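Local coordinates for protein glycoside hydrolase (Streptococcus pneumoniae serotype 4, PDB 6ORH) that probably hydrolyses alpha-L-fucosidic linkages of host glycans, as a family 29 alpha-fucosidase of the pneumococcus, at residues A[217-221]-A[241-245]; A[391-396]-A[408-413]. The protein carries 2 engineered substitutions. All blocks are in the same frame, centred on the assembly; numbering follows the deposited sequence.

Contact 1: residues A[217-221]-A[241-245]; sequences GYAGD and LQHGD. With EDO (1,2-ethanediol), chain I.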
loop_
_atom_site.group_PDB
_atom_site.type_symbol
_atom_site.label_atom_id
_atom_site.label_comp_id
_atom_site.label_asym_id
_atom_site.label_seq_id
_atom_site.Cartn_x
_atom_site.Cartn_y
_atom_site.Cartn_z
ATOM N N GLY A 217 3.381 0.911 -11.826
ATOM C CA GLY A 217 2.156 1.690 -11.803
ATOM C C GLY A 217 1.702 2.020 -10.380
ATOM O O GLY A 217 0.497 2.199 -10.137
ATOM N N TYR A 218 2.675 2.107 -9.455
ATOM C CA TYR A 218 2.329 2.280 -8.055
ATOM C C TYR A 218 2.788 3.641 -7.529
ATOM O O TYR A 218 3.982 3.889 -7.386
ATOM C CB TYR A 218 2.995 1.185 -7.212
ATOM C CG TYR A 218 2.674 1.277 -5.737
ATOM C CD1 TYR A 218 1.495 0.747 -5.240
ATOM C CD2 TYR A 218 3.539 1.903 -4.838
ATOM C CE1 TYR A 218 1.183 0.807 -3.891
ATOM C CE2 TYR A 218 3.234 1.978 -3.484
ATOM C CZ TYR A 218 2.048 1.440 -3.016
ATOM O OH TYR A 218 1.681 1.471 -1.697
ATOM N N ALA A 219 1.823 4.500 -7.206
ATOM C CA ALA A 219 2.116 5.728 -6.470
ATOM C C ALA A 219 1.986 5.444 -4.976
ATOM O O ALA A 219 1.149 4.649 -4.539
ATOM C CB ALA A 219 1.122 6.795 -6.854
ATOM N N GLY A 220 2.790 6.165 -4.192
ATOM C CA GLY A 220 2.729 5.977 -2.744
ATOM C C GLY A 220 1.510 6.644 -2.096
ATOM O O GLY A 220 0.781 7.440 -2.701
ATOM N N ASP A 221 1.305 6.263 -0.824
ATOM C CA ASP A 221 0.425 7.007 0.063
ATOM C C ASP A 221 1.272 7.300 1.293
ATOM O O ASP A 221 1.647 6.364 2.000
ATOM C CB ASP A 221 -0.864 6.242 0.362
ATOM C CG ASP A 221 -1.943 7.098 1.024
ATOM O OD1 ASP A 221 -1.975 8.304 0.753
ATOM O OD2 ASP A 221 -2.756 6.533 1.768
ATOM N N LEU A 241 10.710 9.930 -4.814
ATOM C CA LEU A 241 9.929 10.016 -6.037
ATOM C C LEU A 241 8.504 9.512 -5.813
ATOM O O LEU A 241 7.552 10.112 -6.290
ATOM C CB LEU A 241 10.606 9.155 -7.119
ATOM C CG LEU A 241 11.973 9.678 -7.560
ATOM C CD1 LEU A 241 12.564 8.696 -8.573
ATOM C CD2 LEU A 241 11.859 11.086 -8.142
ATOM N N GLN A 242 8.359 8.434 -5.053
ATOM C CA GLN A 242 7.101 7.692 -4.957
ATOM C C GLN A 242 6.087 8.409 -4.068
ATOM O O GLN A 242 4.878 8.227 -4.244
ATOM C CB GLN A 242 7.457 6.300 -4.435
ATOM C CG GLN A 242 6.286 5.401 -4.065
ATOM C CD GLN A 242 6.820 4.034 -3.668
ATOM O OE1 GLN A 242 7.228 3.245 -4.526
ATOM N NE2 GLN A 242 6.846 3.742 -2.370
ATOM N N HIS A 243 6.584 9.203 -3.102
ATOM C CA HIS A 243 5.699 9.858 -2.140
ATOM C C HIS A 243 5.727 11.375 -2.287
ATOM O O HIS A 243 4.907 12.061 -1.666
ATOM C CB HIS A 243 6.096 9.517 -0.693
ATOM C CG HIS A 243 5.949 8.074 -0.384
ATOM N ND1 HIS A 243 4.718 7.506 -0.067
ATOM C CD2 HIS A 243 6.861 7.061 -0.316
ATOM C CE1 HIS A 243 4.848 6.210 0.158
ATOM N NE2 HIS A 243 6.161 5.903 -0.014
ATOM N N GLY A 244 6.699 11.894 -3.055
ATOM C CA GLY A 244 6.978 13.323 -3.060
ATOM C C GLY A 244 7.420 13.837 -1.686
ATOM O O GLY A 244 7.812 13.074 -0.815
ATOM N N ASP A 245 7.324 15.161 -1.538
ATOM C CA ASP A 245 7.941 15.859 -0.419
ATOM C C ASP A 245 6.885 16.749 0.232
ATOM O O ASP A 245 6.384 17.680 -0.415
ATOM C CB ASP A 245 9.068 16.722 -0.952
ATOM C CG ASP A 245 9.962 17.362 0.112
ATOM O OD1 ASP A 245 9.525 17.454 1.291
ATOM O OD2 ASP A 245 11.090 17.764 -0.267
HETATM C C1 EDO I . -0.537 -3.100 -8.071
HETATM O O1 EDO I . -1.007 -2.598 -6.833
HETATM C C2 EDO I . 0.445 -2.165 -8.678
HETATM O O2 EDO I . 0.163 -0.799 -8.413
#

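Contact 2: residues A[391-396]-A[408-413]; sequences IAAFHV and GSGHTV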
loop_
_atom_site.group_PDB
_atom_site.type_symbol
_atom_site.label_atom_id
_atom_site.label_comp_id
_atom_site.label_asym_id
_atom_site.label_seq_id
_atom_site.Cartn_x
_atom_site.Cartn_y
_atom_site.Cartn_z
ATOM N N ILE A 391 -4.168 18.273 2.340
ATOM C CA ILE A 391 -4.577 17.237 3.283
ATOM C C ILE A 391 -3.467 16.207 3.446
ATOM O O ILE A 391 -2.925 15.755 2.443
ATOM C CB ILE A 391 -5.898 16.578 2.844
ATOM C CG1 ILE A 391 -7.022 17.603 3.004
ATOM C CG2 ILE A 391 -6.175 15.326 3.672
ATOM C CD1 ILE A 391 -8.317 17.209 2.275
ATOM N N ALA A 392 -3.177 15.842 4.694
ATOM C CA ALA A 392 -2.122 14.886 4.990
ATOM C C ALA A 392 -2.641 13.624 5.672
ATOM O O ALA A 392 -1.900 12.631 5.775
ATOM C CB ALA A 392 -1.061 15.574 5.840
ATOM N N ALA A 393 -3.892 13.645 6.191
ATOM C CA ALA A 393 -4.455 12.428 6.770
ATOM C C ALA A 393 -5.967 12.547 6.842
ATOM O O ALA A 393 -6.483 13.606 7.200
ATOM C CB ALA A 393 -3.924 12.172 8.169
ATOM N N PHE A 394 -6.644 11.448 6.517
ATOM C CA PHE A 394 -8.104 11.442 6.631
ATOM C C PHE A 394 -8.568 10.005 6.863
ATOM O O PHE A 394 -7.844 9.040 6.584
ATOM C CB PHE A 394 -8.746 12.073 5.380
ATOM C CG PHE A 394 -8.631 11.179 4.169
ATOM C CD1 PHE A 394 -7.446 11.165 3.434
ATOM C CD2 PHE A 394 -9.622 10.253 3.851
ATOM C CE1 PHE A 394 -7.271 10.255 2.398
ATOM C CE2 PHE A 394 -9.447 9.341 2.820
ATOM C CZ PHE A 394 -8.281 9.372 2.059
ATOM N N HIS A 395 -9.809 9.831 7.347
ATOM C CA HIS A 395 -10.391 8.503 7.368
ATOM C C HIS A 395 -11.882 8.612 7.048
ATOM O O HIS A 395 -12.450 9.702 7.053
ATOM C CB HIS A 395 -10.085 7.742 8.677
ATOM C CG HIS A 395 -10.629 8.371 9.918
ATOM N ND1 HIS A 395 -9.941 9.364 10.594
ATOM C CD2 HIS A 395 -11.770 8.141 10.622
ATOM C CE1 HIS A 395 -10.646 9.739 11.652
ATOM N NE2 HIS A 395 -11.766 9.001 11.686
ATOM N N VAL A 396 -12.486 7.470 6.751
ATOM C CA VAL A 396 -13.878 7.410 6.340
ATOM C C VAL A 396 -14.558 6.352 7.203
ATOM O O VAL A 396 -14.012 5.277 7.442
ATOM C CB VAL A 396 -13.952 7.011 4.855
ATOM C CG1 VAL A 396 -15.404 6.878 4.399
ATOM C CG2 VAL A 396 -13.275 8.067 3.997
ATOM N N GLY A 408 -12.242 3.054 5.595
ATOM C CA GLY A 408 -10.837 3.036 5.200
ATOM C C GLY A 408 -10.147 4.323 5.662
ATOM O O GLY A 408 -10.767 5.206 6.263
ATOM N N SER A 409 -8.836 4.406 5.394
ATOM C CA SER A 409 -8.103 5.605 5.767
ATOM C C SER A 409 -7.016 5.849 4.732
ATOM O O SER A 409 -6.661 4.958 3.950
ATOM C CB SER A 409 -7.479 5.498 7.152
ATOM O OG SER A 409 -6.453 4.515 7.172
ATOM N N GLY A 410 -6.453 7.051 4.810
ATOM C CA GLY A 410 -5.379 7.411 3.898
ATOM C C GLY A 410 -4.567 8.585 4.415
ATOM O O GLY A 410 -4.817 9.143 5.498
ATOM N N HIS A 411 -3.554 8.940 3.626
ATOM C CA HIS A 411 -2.785 10.138 3.889
ATOM C C HIS A 411 -3.318 11.295 3.044
ATOM O O HIS A 411 -4.115 12.112 3.530
ATOM C CB HIS A 411 -1.292 9.875 3.589
ATOM C CG HIS A 411 -0.641 8.897 4.500
ATOM N ND1 HIS A 411 0.272 9.283 5.466
ATOM C CD2 HIS A 411 -0.730 7.557 4.573
ATOM C CE1 HIS A 411 0.706 8.205 6.101
ATOM N NE2 HIS A 411 0.105 7.141 5.579
ATOM N N THR A 412 -2.858 11.382 1.784
ATOM C CA THR A 412 -3.185 12.493 0.899
ATOM C C THR A 412 -4.498 12.256 0.146
ATOM O O THR A 412 -5.020 11.134 0.049
ATOM C CB THR A 412 -2.041 12.723 -0.108
ATOM O OG1 THR A 412 -1.685 11.431 -0.639
ATOM C CG2 THR A 412 -0.820 13.334 0.552
ATOM N N VAL A 413 -5.011 13.360 -0.393
ATOM C CA VAL A 413 -6.125 13.331 -1.324
ATOM C C VAL A 413 -5.576 13.723 -2.697
ATOM O O VAL A 413 -5.568 12.900 -3.616
ATOM C CB VAL A 413 -7.255 14.254 -0.813
ATOM C CG1 VAL A 413 -8.348 14.414 -1.879
ATOM C CG2 VAL A 413 -7.901 13.684 0.463
HETATM O O HOH W 1 -3.329 15.776 -0.227
HETATM O O HOH W 2 0.727 12.038 5.672
#

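Contact 1: residues A[217-221]-A[241-245]
G220 and Q242 share the one hydrogen bond between these two pieces of chain: G220 N donates to Q242 O over 2.9 Å, the donor tilted from the carbonyl plane. The acceptor lies in the last turn of a helix. Close by, the aliphatic part of Q242 lies against the glycine, CG standing 3.6 Å from G220 N. The side chain is extended, with CG opposite the backbone N (chi1 172°), and this carries its amide across to Y218. There OE1 sits in the plane of the phenol ring at its edge, 3.9 Å from CD2, and the amide plane stands almost at right angles to the ring, 84° away. H243 turns the other way, CG beside its own backbone N, and its imidazole approaches the glycine backbone obliquely, CE1 3.6 Å from G220 CA. One face of that ring also takes the CG of Q242 on its rim. H243 ND1 is hydrogen-bonded to P222 O and NE2 to H411 NE2 of the second subunit; two bonds at different ring nitrogens should restrict its rotation. A 1,2-ethanediol, probably from the crystallisation liquor, touches the tyrosine at CB and CD1 and makes a weak hydrogen bond from its O2 to G217 O. The segment 217-221 runs in the loop between strands 209-211 and 226-227. Helix 238-243 ends within 241-245, and G244 leaves helical geometry with positive phi. Both belong to the TIM-barrel part of the chain, and Y218 also meets the ring of H284, on helix 275-284.

Contact 2: residues A[391-396]-A[408-413]
The carbonyl of I391 is reached through one of the two shortest polar links here, both to water: a water donates to I391 O over 2.7 Å and accepts from V413 N, bridging the two segments where direct pairing has stopped. They form an antiparallel beta hairpin, strands 391-400 and 403-410, in the galactose-binding-like domain. Around F394 the pairing is regular. G410 N gives a nearly straight bond (165°) to F394 O, while F394 N answers to G410 O from above the carbonyl plane, and further along V396 N reaches G408 O at 2.9 Å. Beyond G410 the second strand ends and the chain leaves the sheet, and A392 and A393 both face E435 of strand 428-436, a classic beta bulge. The F394 side chain swings over its neighbour strand: with chi1 at 72°, CG sits between the backbone N and carbonyl carbon, and the ring covers G410, whose N lies over one face toward the rim. The ring's edge meets two carbonyl oxygens, H411 O at CD1 and T412 O at CE1, the latter 3.4 Å away. V413 CG2 sits 3.9 Å from F394 CD1 and touches the CD1 of I391, closing a small apolar cluster that L381 of strand 378-382 extends. H395 and S409 form the non-hydrogen-bonded pair on the other face, their CB atoms 3.8 Å apart. H411 crosses the subunit interface, its NE2 hydrogen-bonded to NE2 of H243 of the second subunit. Its ND1 meets a second water in the ring plane at 2.8 Å, and that water donates to A392 O.

In the fold
Contact 1 belongs to the TIM-barrel domain, the alpha-L-fucosidase family region, contact 2 to the beta-sandwich domain, and they meet directly: D221 OD2 probably bonds to H411 N, while D221 OD1 makes a salt bridge to R417, beside the hairpin. The two are therefore parts of one inter-domain seam, though they hold different elements. Contact 1 is partly buried, joins a loop to a helix end, and relies on one backbone bond and side chains lying against a glycine. Contact 2 is more deeply buried and larger, with strand-to-strand bonds and an apolar cluster. H243 of contact 1 meets H411 of contact 2 in the second subunit, so the two also touch across the dimer.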